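PDB 5DMH: 3-oxo-tetronate kinase from Cupriavidus necator, which catalyses the ATP-dependent phosphorylation of 3-oxo-tetronate to 3-oxo-tetronate 4-phosphate in bacterial carbohydrate metabolism. Local coordinates for residues N300-R305 and P441-E446; D46-L51 and L408-Q413; Y116-D121 and P148-N153; G384-V389 and A426-L431. All blocks are in the same frame, centred on the assembly; numbering follows the deposited sequence.

Contact 1 of 4, residues N300-R305 and P441-E446; sequences NGQVAR and PDFFDE
Gln302 lays its CB over one face of the Phe444 ring, 3.8 Å from the ring centroid, and this CH-pi contact is the tight half of the meeting between helix 297-308 and the start of helix 443-451. The methylene sits 18° off the ring normal, displaced toward the rim. Val303 CG2 comes within 3.9 Å of Phe444 CE2, at the ring's edge, and Leu343 and Tyr345 of strand 343-345 join Val303 from outside, so branched and aromatic groups suit this buried side. The Gln302 chain bends at chi2, which carries its amide past Phe444 until NE2 lies 3.7 Å from Phe443 CB. A buried amide needs partners at both ends: NE2 donates to the carbonyls of Phe438 and Gly440, and OE1 accepts from Lys434.

The other side is wetter and polar. Water 1 donates to Gln302 O and, at 2.6 Å, to Pro441 O, with a weak bond from Phe444 N. Beyond it Arg305 starts with CG anti to its backbone N (chi1 178°) and turns at chi2, bringing NE 2.7 Å from Asp442 OD1 in one of the two conformers of that aspartate. In this conformer the salt bridge is nearly straight, 162° at the hydrogen, with OD1 in the guanidinium plane, and Asp442, though at the N-cap position, turns its carboxylate to Arg305. Both residues are partly exposed, as long charged side chains at a rim can be. Packing of helix 297-308 against the first turn of helix 443-451 is part of the nucleotide-binding C-terminal domain, the Gln302 side chain lying about 9 Å from the nearest atoms of bound ADP.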
loop_
_atom_site.group_PDB
_atom_site.type_symbol
_atom_site.label_atom_id
_atom_site.label_comp_id
_atom_site.label_asym_id
_atom_site.label_seq_id
_atom_site.Cartn_x
_atom_site.Cartn_y
_atom_site.Cartn_z
ATOM N N ASN A 300 -12.961 2.751 -11.339
ATOM C CA ASN A 300 -14.064 2.773 -12.313
ATOM C C ASN A 300 -14.064 4.077 -13.091
ATOM O O ASN A 300 -14.231 4.090 -14.338
ATOM C CB ASN A 300 -15.422 2.445 -11.668
ATOM C CG ASN A 300 -15.688 0.937 -11.591
ATOM O OD1 ASN A 300 -16.183 0.330 -12.538
ATOM N ND2 ASN A 300 -15.362 0.333 -10.460
ATOM N N GLY A 301 -13.868 5.180 -12.377
ATOM C CA GLY A 301 -13.842 6.477 -13.001
ATOM C C GLY A 301 -12.659 6.665 -13.932
ATOM O O GLY A 301 -12.779 7.315 -14.980
ATOM N N GLN A 302 -11.528 6.054 -13.581
ATOM C CA GLN A 302 -10.308 6.128 -14.408
ATOM C C GLN A 302 -10.441 5.336 -15.698
ATOM O O GLN A 302 -10.001 5.786 -16.752
ATOM C CB GLN A 302 -9.074 5.677 -13.602
ATOM C CG GLN A 302 -8.653 6.738 -12.583
ATOM C CD GLN A 302 -8.060 6.207 -11.297
ATOM O OE1 GLN A 302 -7.964 4.996 -11.062
ATOM N NE2 GLN A 302 -7.715 7.141 -10.405
ATOM N N VAL A 303 -11.084 4.180 -15.604
ATOM C CA VAL A 303 -11.392 3.349 -16.768
ATOM C C VAL A 303 -12.390 4.073 -17.686
ATOM O O VAL A 303 -12.223 4.134 -18.911
ATOM C CB VAL A 303 -11.954 1.994 -16.291
ATOM C CG1 VAL A 303 -12.632 1.242 -17.422
ATOM C CG2 VAL A 303 -10.849 1.149 -15.615
ATOM N N ALA A 304 -13.421 4.665 -17.093
ATOM C CA ALA A 304 -14.436 5.370 -17.899
ATOM C C ALA A 304 -13.815 6.540 -18.663
ATOM O O ALA A 304 -14.161 6.815 -19.815
ATOM C CB ALA A 304 -15.544 5.834 -17.016
ATOM N N ARG A 305 -12.910 7.253 -18.006
ATOM C CA ARG A 305 -12.246 8.384 -18.643
ATOM C C ARG A 305 -11.430 7.897 -19.850
ATOM O O ARG A 305 -11.491 8.473 -20.928
ATOM C CB ARG A 305 -11.347 9.072 -17.629
ATOM C CG ARG A 305 -10.568 10.240 -18.161
ATOM C CD ARG A 305 -11.458 11.268 -18.825
ATOM N NE ARG A 305 -10.711 12.485 -19.113
ATOM C CZ ARG A 305 -11.039 13.382 -20.040
ATOM N NH1 ARG A 305 -12.120 13.227 -20.799
ATOM N NH2 ARG A 305 -10.268 14.445 -20.207
ATOM N N PRO A 441 -9.420 11.301 -11.905
ATOM C CA PRO A 441 -9.997 10.660 -13.094
ATOM C C PRO A 441 -9.038 10.428 -14.242
ATOM O O PRO A 441 -9.215 9.463 -14.994
ATOM C CB PRO A 441 -11.076 11.656 -13.540
ATOM C CG PRO A 441 -11.417 12.409 -12.312
ATOM C CD PRO A 441 -10.202 12.475 -11.475
ATOM N N ASP A 442 -8.041 11.299 -14.351
ATOM C CA ASP A 442 -7.105 11.267 -15.461
ATOM C C ASP A 442 -5.803 10.526 -15.152
ATOM O O ASP A 442 -4.833 10.629 -15.904
ATOM C CB ASP A 442 -6.809 12.693 -15.901
ATOM C CG ASP A 442 -8.029 13.369 -16.528
ATOM O OD1 ASP A 442 -8.758 12.696 -17.287
ATOM O OD2 ASP A 442 -8.275 14.551 -16.244
ATOM N N PHE A 443 -5.790 9.767 -14.059
ATOM C CA PHE A 443 -4.564 9.200 -13.550
ATOM C C PHE A 443 -3.809 8.293 -14.550
ATOM O O PHE A 443 -2.602 8.346 -14.610
ATOM C CB PHE A 443 -4.823 8.421 -12.279
ATOM C CG PHE A 443 -3.604 7.746 -11.751
ATOM C CD1 PHE A 443 -2.729 8.421 -10.932
ATOM C CD2 PHE A 443 -3.317 6.419 -12.108
ATOM C CE1 PHE A 443 -1.588 7.771 -10.447
ATOM C CE2 PHE A 443 -2.187 5.795 -11.660
ATOM C CZ PHE A 443 -1.320 6.455 -10.828
ATOM N N PHE A 444 -4.517 7.482 -15.330
ATOM C CA PHE A 444 -3.834 6.516 -16.176
ATOM C C PHE A 444 -2.907 7.255 -17.157
ATOM O O PHE A 444 -1.742 6.875 -17.343
ATOM C CB PHE A 444 -4.832 5.650 -16.955
ATOM C CG PHE A 444 -5.631 4.686 -16.123
ATOM C CD1 PHE A 444 -5.248 4.299 -14.832
ATOM C CD2 PHE A 444 -6.770 4.124 -16.655
ATOM C CE1 PHE A 444 -5.996 3.398 -14.138
ATOM C CE2 PHE A 444 -7.510 3.229 -15.956
ATOM C CZ PHE A 444 -7.125 2.852 -14.684
ATOM N N ASP A 445 -3.423 8.307 -17.792
ATOM C CA ASP A 445 -2.625 9.125 -18.712
ATOM C C ASP A 445 -1.539 9.902 -18.003
ATOM O O ASP A 445 -0.404 9.962 -18.471
ATOM C CB ASP A 445 -3.510 10.088 -19.534
ATOM C CG ASP A 445 -2.705 10.899 -20.527
ATOM O OD1 ASP A 445 -2.140 10.302 -21.462
ATOM O OD2 ASP A 445 -2.611 12.125 -20.383
ATOM N N GLU A 446 -1.894 10.519 -16.880
ATOM C CA GLU A 446 -0.910 11.223 -16.071
ATOM C C GLU A 446 0.274 10.325 -15.713
ATOM O O GLU A 446 1.438 10.728 -15.853
ATOM C CB GLU A 446 -1.558 11.776 -14.804
ATOM C CG GLU A 446 -2.500 12.934 -15.072
ATOM C CD GLU A 446 -3.308 13.324 -13.846
ATOM O OE1 GLU A 446 -3.944 12.445 -13.224
ATOM O OE2 GLU A 446 -3.288 14.506 -13.489
HETATM O O HOH W 1 -7.779 7.601 -16.216
#

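Contact 2 of 4, residues D46-L51 and L408-Q413; sequences DLANTL and LRIGAQ
Asn49 ND2 donates to Gln413 OE1 at 2.8 Å, joining helix 41-53 to strand 407-415 through two side-chain amides. OE1 lies in the plane of the Asn49 amide, while the donor stands 19° out of the Gln413 carbonyl plane; the amides are turned well out of each other's plane, so one bond forms and not a flat pair. The other end of Asn49 works too: OD1 accepts a hydrogen bond from water 2, which also donates to Gly411 O at 2.7 Å. The water lies unusually close to OD1, so that length is doubtful, but one short amide appears to reach two points of the strand.

Beside this polar patch the packing is aliphatic. Ala48 CB touches Ile410 CG1 at 3.6 Å and CD1 almost as closely, and Ile410 CG2 rests near Asn49 CA. The small methyl of Ala48 lets the branched isoleucine come close; the axes of segments 46-51 and 408-413 pass 8.7 Å apart at 67°.

A second shell sets these groups in place. Asn49 has CG anti to the backbone N (chi1 179°), directing the amide toward the strand end, with Pro419 alongside. Gln413 reaches out extended, and its NE2 is held by Glu152, which would orient the amide so that OE1 faces Asn49. Thr58 and Gln60 of strand 58-62 flank the aliphatic part. The chemistry implies that the sugar-binding and nucleotide-binding family regions meet here through neutral, directional bonds and close apolar contact, without an ion pair between the two segments.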
loop_
_atom_site.group_PDB
_atom_site.type_symbol
_atom_site.label_atom_id
_atom_site.label_comp_id
_atom_site.label_asym_id
_atom_site.label_seq_id
_atom_site.Cartn_x
_atom_site.Cartn_y
_atom_site.Cartn_z
ATOM N N ASP A 46 3.640 4.058 -1.600
ATOM C CA ASP A 46 2.986 5.183 -0.911
ATOM C C ASP A 46 3.840 5.602 0.274
ATOM O O ASP A 46 4.284 6.737 0.360
ATOM C CB ASP A 46 1.583 4.725 -0.482
ATOM C CG ASP A 46 0.802 5.756 0.323
ATOM O OD1 ASP A 46 1.206 6.938 0.424
ATOM O OD2 ASP A 46 -0.267 5.361 0.857
ATOM N N LEU A 47 4.106 4.664 1.177
ATOM C CA LEU A 47 5.023 4.922 2.292
ATOM C C LEU A 47 6.411 5.420 1.862
ATOM O O LEU A 47 6.897 6.423 2.379
ATOM C CB LEU A 47 5.157 3.656 3.129
ATOM C CG LEU A 47 6.180 3.734 4.267
ATOM C CD1 LEU A 47 5.838 4.869 5.217
ATOM C CD2 LEU A 47 6.233 2.420 4.981
ATOM N N ALA A 48 7.061 4.740 0.918
ATOM C CA ALA A 48 8.369 5.159 0.489
ATOM C C ALA A 48 8.308 6.585 -0.080
ATOM O O ALA A 48 9.198 7.376 0.152
ATOM C CB ALA A 48 8.971 4.186 -0.521
ATOM N N ASN A 49 7.251 6.905 -0.806
ATOM C CA ASN A 49 7.090 8.265 -1.325
ATOM C C ASN A 49 7.109 9.309 -0.200
ATOM O O ASN A 49 7.799 10.324 -0.285
ATOM C CB ASN A 49 5.776 8.347 -2.110
ATOM C CG ASN A 49 5.497 9.740 -2.678
ATOM O OD1 ASN A 49 6.262 10.283 -3.481
ATOM N ND2 ASN A 49 4.390 10.322 -2.242
ATOM N N THR A 50 6.320 9.059 0.837
ATOM C CA THR A 50 6.273 9.940 1.990
ATOM C C THR A 50 7.615 10.059 2.680
ATOM O O THR A 50 8.030 11.164 3.048
ATOM C CB THR A 50 5.174 9.500 2.988
ATOM O OG1 THR A 50 3.906 9.871 2.426
ATOM C CG2 THR A 50 5.361 10.212 4.327
ATOM N N LEU A 51 8.324 8.944 2.831
ATOM C CA LEU A 51 9.652 9.004 3.435
ATOM C C LEU A 51 10.658 9.793 2.584
ATOM O O LEU A 51 11.393 10.628 3.113
ATOM C CB LEU A 51 10.168 7.595 3.708
ATOM C CG LEU A 51 9.391 6.879 4.805
ATOM C CD1 LEU A 51 9.790 5.407 4.807
ATOM C CD2 LEU A 51 9.638 7.517 6.146
ATOM N N LEU A 408 12.734 -1.456 -6.089
ATOM C CA LEU A 408 12.293 -0.261 -6.792
ATOM C C LEU A 408 12.979 0.963 -6.187
ATOM O O LEU A 408 13.183 1.050 -4.957
ATOM C CB LEU A 408 10.780 -0.088 -6.685
ATOM C CG LEU A 408 9.919 -1.121 -7.407
ATOM C CD1 LEU A 408 8.452 -0.933 -7.104
ATOM C CD2 LEU A 408 10.193 -1.050 -8.890
ATOM N N ARG A 409 13.322 1.895 -7.076
ATOM C CA ARG A 409 13.757 3.234 -6.709
ATOM C C ARG A 409 12.551 4.171 -6.819
ATOM O O ARG A 409 11.792 4.094 -7.769
ATOM C CB ARG A 409 14.865 3.718 -7.656
ATOM C CG ARG A 409 15.330 5.113 -7.306
ATOM C CD ARG A 409 16.806 5.296 -7.564
ATOM N NE ARG A 409 17.084 5.516 -8.974
ATOM C CZ ARG A 409 17.404 6.693 -9.514
ATOM N NH1 ARG A 409 17.485 7.791 -8.772
ATOM N NH2 ARG A 409 17.651 6.774 -10.816
ATOM N N ILE A 410 12.391 5.060 -5.849
ATOM C CA ILE A 410 11.222 5.929 -5.777
ATOM C C ILE A 410 11.470 7.266 -6.466
ATOM O O ILE A 410 12.416 7.976 -6.141
ATOM C CB ILE A 410 10.840 6.157 -4.290
ATOM C CG1 ILE A 410 10.829 4.813 -3.535
ATOM C CG2 ILE A 410 9.505 6.854 -4.163
ATOM C CD1 ILE A 410 9.875 3.746 -4.116
ATOM N N GLY A 411 10.636 7.594 -7.439
ATOM C CA GLY A 411 10.749 8.859 -8.137
ATOM C C GLY A 411 9.722 9.839 -7.599
ATOM O O GLY A 411 9.363 9.786 -6.413
ATOM N N ALA A 412 9.213 10.689 -8.485
ATOM C CA ALA A 412 8.355 11.793 -8.093
ATOM C C ALA A 412 6.914 11.372 -7.913
ATOM O O ALA A 412 6.440 10.448 -8.573
ATOM C CB ALA A 412 8.444 12.926 -9.116
ATOM N N GLN A 413 6.213 12.074 -7.019
ATOM C CA GLN A 413 4.799 11.810 -6.786
ATOM C C GLN A 413 3.999 12.148 -8.043
ATOM O O GLN A 413 4.154 13.224 -8.609
ATOM C CB GLN A 413 4.292 12.653 -5.604
ATOM C CG GLN A 413 2.809 12.451 -5.294
ATOM C CD GLN A 413 2.417 13.036 -3.957
ATOM O OE1 GLN A 413 2.999 12.697 -2.914
ATOM N NE2 GLN A 413 1.441 13.934 -3.969
HETATM O O HOH W 2 8.707 10.722 -3.961
#

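Contact 3 of 4, residues Y116-D121 and P148-N153; sequences YCSTFD and PAFPEN
Ser118 places OG between its backbone N and carbonyl carbon (chi1 58°), while Phe150 has CG anti to its backbone N (chi1 -166°); these settings leave OG near the edge of the Phe150 ring, and the backbones themselves bring Ser118 CB to 4.0 Å from Phe150 CB. Two loops meet here. One, after strand 111-115, forms a type I beta turn from Cys117 to Phe120, closed by the bond from Phe120 N to Cys117 O; the other follows strand 144-147 in the sugar-binding N-terminal domain. The hydroxyl of Ser118 bonds to Arg155, just beyond the second segment, so a small polar residue can pack against the loop and still pair its buried oxygen.

Pro148 fills the centre of the contact. Its ring CG approaches Phe120 CD1 at 3.8 Å, the two side chains running at a slant, and its CB meets the edge of the Tyr116 ring at CE1, 4.3 Å away. A compact, rigid ring suits this site, where Leu187 of helix 187-193 also touches both Pro148 and Phe120. Tyr116 bonds through its hydroxyl to Thr253, so its ring can pack among apolar groups with the OH paired.

Farther round the turn, Asp121 OD1 accepts from Thr119 OG1 at 2.7 Å through its syn lone pair, which ties the turn to the residue after it. The turn lies close to the nucleotide, the Cys117 side chain being about 6 Å from bound ADP. Backbone meets backbone near Pro148, where Ser118 CA lies 3.3 Å from Pro148 O, a bent and probably weak CA-H...O contact with 121° at the hydrogen.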
loop_
_atom_site.group_PDB
_atom_site.type_symbol
_atom_site.label_atom_id
_atom_site.label_comp_id
_atom_site.label_asym_id
_atom_site.label_seq_id
_atom_site.Cartn_x
_atom_site.Cartn_y
_atom_site.Cartn_z
ATOM N N TYR A 116 -0.168 -0.622 6.510
ATOM C CA TYR A 116 -1.370 -1.204 5.956
ATOM C C TYR A 116 -2.232 -0.079 5.329
ATOM O O TYR A 116 -1.831 1.087 5.255
ATOM C CB TYR A 116 -2.120 -2.018 7.014
ATOM C CG TYR A 116 -2.270 -1.319 8.340
ATOM C CD1 TYR A 116 -3.080 -0.226 8.467
ATOM C CD2 TYR A 116 -1.527 -1.720 9.440
ATOM C CE1 TYR A 116 -3.191 0.439 9.660
ATOM C CE2 TYR A 116 -1.622 -1.080 10.623
ATOM C CZ TYR A 116 -2.451 0.005 10.745
ATOM O OH TYR A 116 -2.524 0.643 11.948
ATOM N N CYS A 117 -3.404 -0.426 4.861
ATOM C CA CYS A 117 -4.168 0.526 4.076
ATOM C C CYS A 117 -4.777 1.626 4.954
ATOM O O CYS A 117 -5.164 1.384 6.097
ATOM C CB CYS A 117 -5.273 -0.200 3.357
ATOM S SG CYS A 117 -5.889 0.624 1.897
ATOM N N SER A 118 -4.874 2.818 4.387
ATOM C CA SER A 118 -5.523 3.931 5.062
ATOM C C SER A 118 -7.016 3.703 5.262
ATOM O O SER A 118 -7.652 4.436 6.021
ATOM C CB SER A 118 -5.227 5.263 4.356
ATOM O OG SER A 118 -5.641 5.269 3.009
ATOM N N THR A 119 -7.577 2.686 4.606
ATOM C CA THR A 119 -8.961 2.308 4.860
ATOM C C THR A 119 -9.093 1.043 5.723
ATOM O O THR A 119 -10.176 0.481 5.870
ATOM C CB THR A 119 -9.816 2.223 3.554
ATOM O OG1 THR A 119 -9.063 1.611 2.497
ATOM C CG2 THR A 119 -10.249 3.597 3.093
ATOM N N PHE A 120 -7.969 0.611 6.285
ATOM C CA PHE A 120 -7.884 -0.394 7.342
ATOM C C PHE A 120 -8.260 -1.770 6.835
ATOM O O PHE A 120 -8.688 -2.595 7.605
ATOM C CB PHE A 120 -8.735 -0.019 8.551
ATOM C CG PHE A 120 -8.114 -0.388 9.887
ATOM C CD1 PHE A 120 -6.898 0.160 10.289
ATOM C CD2 PHE A 120 -8.760 -1.254 10.749
ATOM C CE1 PHE A 120 -6.334 -0.161 11.545
ATOM C CE2 PHE A 120 -8.202 -1.576 11.980
ATOM C CZ PHE A 120 -6.987 -1.019 12.371
ATOM N N ASP A 121 -8.039 -1.987 5.538
ATOM C CA ASP A 121 -8.463 -3.174 4.820
ATOM C C ASP A 121 -8.061 -4.459 5.547
ATOM O O ASP A 121 -6.884 -4.753 5.725
ATOM C CB ASP A 121 -7.898 -3.181 3.392
ATOM C CG ASP A 121 -8.346 -2.001 2.569
ATOM O OD1 ASP A 121 -8.588 -0.922 3.165
ATOM O OD2 ASP A 121 -8.472 -2.134 1.318
ATOM N N PRO A 148 -4.310 4.810 10.549
ATOM C CA PRO A 148 -4.420 4.875 9.083
ATOM C C PRO A 148 -4.744 6.253 8.494
ATOM O O PRO A 148 -4.972 6.332 7.292
ATOM C CB PRO A 148 -5.550 3.906 8.790
ATOM C CG PRO A 148 -6.440 3.958 10.049
ATOM C CD PRO A 148 -5.452 4.102 11.171
ATOM N N ALA A 149 -4.773 7.323 9.296
ATOM C CA ALA A 149 -5.165 8.629 8.764
ATOM C C ALA A 149 -4.239 9.129 7.635
ATOM O O ALA A 149 -3.006 8.891 7.646
ATOM C CB ALA A 149 -5.225 9.648 9.886
ATOM N N PHE A 150 -4.833 9.863 6.693
ATOM C CA PHE A 150 -4.126 10.313 5.510
ATOM C C PHE A 150 -4.901 11.510 4.938
ATOM O O PHE A 150 -5.597 11.383 3.936
ATOM C CB PHE A 150 -4.088 9.132 4.502
ATOM C CG PHE A 150 -3.113 9.302 3.344
ATOM C CD1 PHE A 150 -2.456 10.496 3.103
ATOM C CD2 PHE A 150 -2.859 8.228 2.504
ATOM C CE1 PHE A 150 -1.582 10.620 2.062
ATOM C CE2 PHE A 150 -1.981 8.340 1.459
ATOM C CZ PHE A 150 -1.333 9.540 1.227
ATOM N N PRO A 151 -4.813 12.670 5.608
ATOM C CA PRO A 151 -5.624 13.823 5.204
ATOM C C PRO A 151 -5.488 14.214 3.734
ATOM O O PRO A 151 -6.476 14.619 3.113
ATOM C CB PRO A 151 -5.093 14.947 6.109
ATOM C CG PRO A 151 -4.775 14.214 7.391
ATOM C CD PRO A 151 -4.143 12.901 6.898
ATOM N N GLU A 152 -4.286 14.104 3.190
ATOM C CA GLU A 152 -4.028 14.454 1.806
ATOM C C GLU A 152 -4.908 13.633 0.855
ATOM O O GLU A 152 -5.171 14.048 -0.289
ATOM C CB GLU A 152 -2.548 14.218 1.484
ATOM C CG GLU A 152 -2.039 14.823 0.167
ATOM C CD GLU A 152 -0.676 14.265 -0.305
ATOM O OE1 GLU A 152 -0.071 13.382 0.368
ATOM O OE2 GLU A 152 -0.230 14.670 -1.406
ATOM N N ASN A 153 -5.312 12.451 1.310
ATOM C CA ASN A 153 -6.179 11.563 0.542
ATOM C C ASN A 153 -7.529 11.433 1.218
ATOM O O ASN A 153 -8.287 10.480 0.957
ATOM C CB ASN A 153 -5.540 10.181 0.331
ATOM C CG ASN A 153 -4.973 9.991 -1.078
ATOM O OD1 ASN A 153 -5.534 10.475 -2.064
ATOM N ND2 ASN A 153 -3.838 9.288 -1.169
#

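Contact 4 of 4, residues G384-V389 and A426-L431; sequences GTRRFV and AKPLAL
The Arg386 side chain and the backbone O of Pro428 make the polar part of this contact, just before the paired strands begin. Bent at chi2 and chi3 (-78° and -63°), the arginine folds back so that its guanidinium meets Pro428 O side-on, with NE at 2.7 Å and NH2 at 2.9 Å. Both nitrogens serve one oxygen, which lies near the guanidinium plane; NH2 uses a lone pair in the carbonyl plane, whereas NE is tilted 24° from it. Two donors on one carbonyl fix the rotation of the group, and Lys427 CB covers one of its faces. The planar guanidinium, with NE and NH2 side by side, suits this role.

Backbone bonds follow. Ala430 N donates to Arg386 O at 2.8 Å and Phe388 N to Ala430 O at 2.9 Å, the parallel pattern in which Arg387 sits beside Ala430 and Phe388 beside Leu431. Short CA-H...O contacts fill the spaces between, among them Arg387 CA to Ala430 O at 3.3 Å.

Apolar packing lies on the face carrying Phe388 and Leu431. Leu431 CD2 presses on Phe388 CB at 3.5 Å, and Leu429 CD2 comes to Phe388 CE1 at the ring's edge, 4.2 Å away. Thr385 CG2 lies over a face of the same ring, and Val289 of strand 288-292 touches both residues. On the face with Ala430, whose small methyl suits close packing, Arg387 sends its guanidinium to carbonyls of Gly286 and Leu448. Gly384, at positive phi, closes the preceding helix with a Schellman motif, and the chain then enters strand 387-391, which pairs in parallel with strand 430-434 of the nucleotide-binding domain.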
loop_
_atom_site.group_PDB
_atom_site.type_symbol
_atom_site.label_atom_id
_atom_site.label_comp_id
_atom_site.label_asym_id
_atom_site.label_seq_id
_atom_site.Cartn_x
_atom_site.Cartn_y
_atom_site.Cartn_z
ATOM N N GLY A 384 8.994 -6.523 -24.681
ATOM C CA GLY A 384 9.724 -5.261 -24.671
ATOM C C GLY A 384 9.008 -4.094 -23.976
ATOM O O GLY A 384 9.485 -2.960 -24.020
ATOM N N THR A 385 7.878 -4.363 -23.341
ATOM C CA THR A 385 7.121 -3.308 -22.665
ATOM C C THR A 385 7.950 -2.823 -21.477
ATOM O O THR A 385 8.546 -3.642 -20.775
ATOM C CB THR A 385 5.716 -3.813 -22.241
ATOM O OG1 THR A 385 4.951 -4.099 -23.425
ATOM C CG2 THR A 385 4.978 -2.768 -21.409
ATOM N N ARG A 386 8.026 -1.500 -21.294
ATOM C CA ARG A 386 8.912 -0.906 -20.295
ATOM C C ARG A 386 8.152 -0.089 -19.241
ATOM O O ARG A 386 8.687 0.170 -18.166
ATOM C CB ARG A 386 9.952 -0.011 -20.965
ATOM C CG ARG A 386 10.854 -0.747 -21.940
ATOM C CD ARG A 386 11.925 -1.534 -21.215
ATOM N NE ARG A 386 12.804 -0.638 -20.460
ATOM C CZ ARG A 386 13.773 0.092 -20.999
ATOM N NH1 ARG A 386 14.013 0.028 -22.302
ATOM N NH2 ARG A 386 14.511 0.882 -20.231
ATOM N N ARG A 387 6.933 0.349 -19.564
ATOM C CA ARG A 387 6.143 1.176 -18.622
ATOM C C ARG A 387 4.858 0.451 -18.246
ATOM O O ARG A 387 4.089 0.051 -19.114
ATOM C CB ARG A 387 5.794 2.554 -19.220
ATOM C CG ARG A 387 7.002 3.427 -19.603
ATOM C CD ARG A 387 6.573 4.726 -20.290
ATOM N NE ARG A 387 6.034 4.454 -21.613
ATOM C CZ ARG A 387 4.993 5.056 -22.183
ATOM N NH1 ARG A 387 4.621 4.683 -23.403
ATOM N NH2 ARG A 387 4.324 6.015 -21.572
ATOM N N PHE A 388 4.646 0.292 -16.944
ATOM C CA PHE A 388 3.487 -0.412 -16.412
ATOM C C PHE A 388 2.774 0.423 -15.381
ATOM O O PHE A 388 3.355 0.757 -14.329
ATOM C CB PHE A 388 3.948 -1.714 -15.750
ATOM C CG PHE A 388 4.668 -2.651 -16.666
ATOM C CD1 PHE A 388 5.998 -2.436 -17.001
ATOM C CD2 PHE A 388 4.033 -3.784 -17.163
ATOM C CE1 PHE A 388 6.666 -3.322 -17.833
ATOM C CE2 PHE A 388 4.703 -4.656 -17.987
ATOM C CZ PHE A 388 6.003 -4.430 -18.328
ATOM N N VAL A 389 1.506 0.737 -15.655
ATOM C CA VAL A 389 0.602 1.366 -14.686
ATOM C C VAL A 389 -0.393 0.312 -14.221
ATOM O O VAL A 389 -1.094 -0.271 -15.026
ATOM C CB VAL A 389 -0.177 2.539 -15.329
ATOM C CG1 VAL A 389 -1.143 3.152 -14.329
ATOM C CG2 VAL A 389 0.790 3.579 -15.874
ATOM N N ALA A 426 19.684 -2.924 -15.902
ATOM C CA ALA A 426 20.456 -2.102 -16.822
ATOM C C ALA A 426 19.499 -1.315 -17.710
ATOM O O ALA A 426 19.716 -0.137 -17.978
ATOM C CB ALA A 426 21.398 -2.955 -17.660
ATOM N N LYS A 427 18.441 -1.981 -18.163
ATOM C CA LYS A 427 17.340 -1.314 -18.853
ATOM C C LYS A 427 16.110 -1.329 -17.940
ATOM O O LYS A 427 15.302 -2.258 -17.960
ATOM C CB LYS A 427 17.048 -1.988 -20.194
ATOM C CG LYS A 427 18.122 -1.715 -21.232
ATOM C CD LYS A 427 17.851 -2.430 -22.548
ATOM C CE LYS A 427 18.230 -3.904 -22.469
ATOM N NZ LYS A 427 18.832 -4.402 -23.752
ATOM N N PRO A 428 15.964 -0.292 -17.119
ATOM C CA PRO A 428 14.927 -0.400 -16.080
ATOM C C PRO A 428 13.512 -0.517 -16.630
ATOM O O PRO A 428 13.264 -0.198 -17.797
ATOM C CB PRO A 428 15.062 0.920 -15.303
ATOM C CG PRO A 428 16.409 1.475 -15.664
ATOM C CD PRO A 428 16.678 0.993 -17.075
ATOM N N LEU A 429 12.604 -0.975 -15.781
ATOM C CA LEU A 429 11.176 -0.831 -15.997
ATOM C C LEU A 429 10.708 0.355 -15.179
ATOM O O LEU A 429 11.270 0.650 -14.136
ATOM C CB LEU A 429 10.413 -2.081 -15.564
ATOM C CG LEU A 429 10.916 -3.395 -16.151
ATOM C CD1 LEU A 429 10.135 -4.568 -15.575
ATOM C CD2 LEU A 429 10.829 -3.363 -17.691
ATOM N N ALA A 430 9.689 1.044 -15.666
ATOM C CA ALA A 430 9.080 2.123 -14.904
ATOM C C ALA A 430 7.681 1.680 -14.523
ATOM O O ALA A 430 6.896 1.238 -15.375
ATOM C CB ALA A 430 9.041 3.405 -15.720
ATOM N N LEU A 431 7.380 1.780 -13.231
ATOM C CA LEU A 431 6.127 1.308 -12.680
ATOM C C LEU A 431 5.401 2.382 -11.896
ATOM O O LEU A 431 6.025 3.147 -11.157
ATOM C CB LEU A 431 6.395 0.185 -11.680
ATOM C CG LEU A 431 7.150 -1.058 -12.161
ATOM C CD1 LEU A 431 7.370 -1.956 -10.969
ATOM C CD2 LEU A 431 6.338 -1.767 -13.158
#

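Contacts 2, 3 and 4 are buried, whereas contact 1 is only partly so and alone carries a salt bridge between its segments. Contact 4 relies on strand backbone bonds, contact 2 on an amide pair beside aliphatic packing, and contact 3 mostly on a proline among aromatic rings. Contacts 1 and 4 share the nucleotide-binding region: Val389 packs on Phe443 and Phe444, and strand 430-434 leads on to helix 443-451. Contact 2 bridges the two family regions, touching contact 3 through a probable hydrogen bond of Gln413 with Glu152 and packing of Asp46 on Phe150, and contact 4 through Leu408 with Leu431. Contacts 3 and 4 remain apart, their nearest atoms about 15 Å from each other.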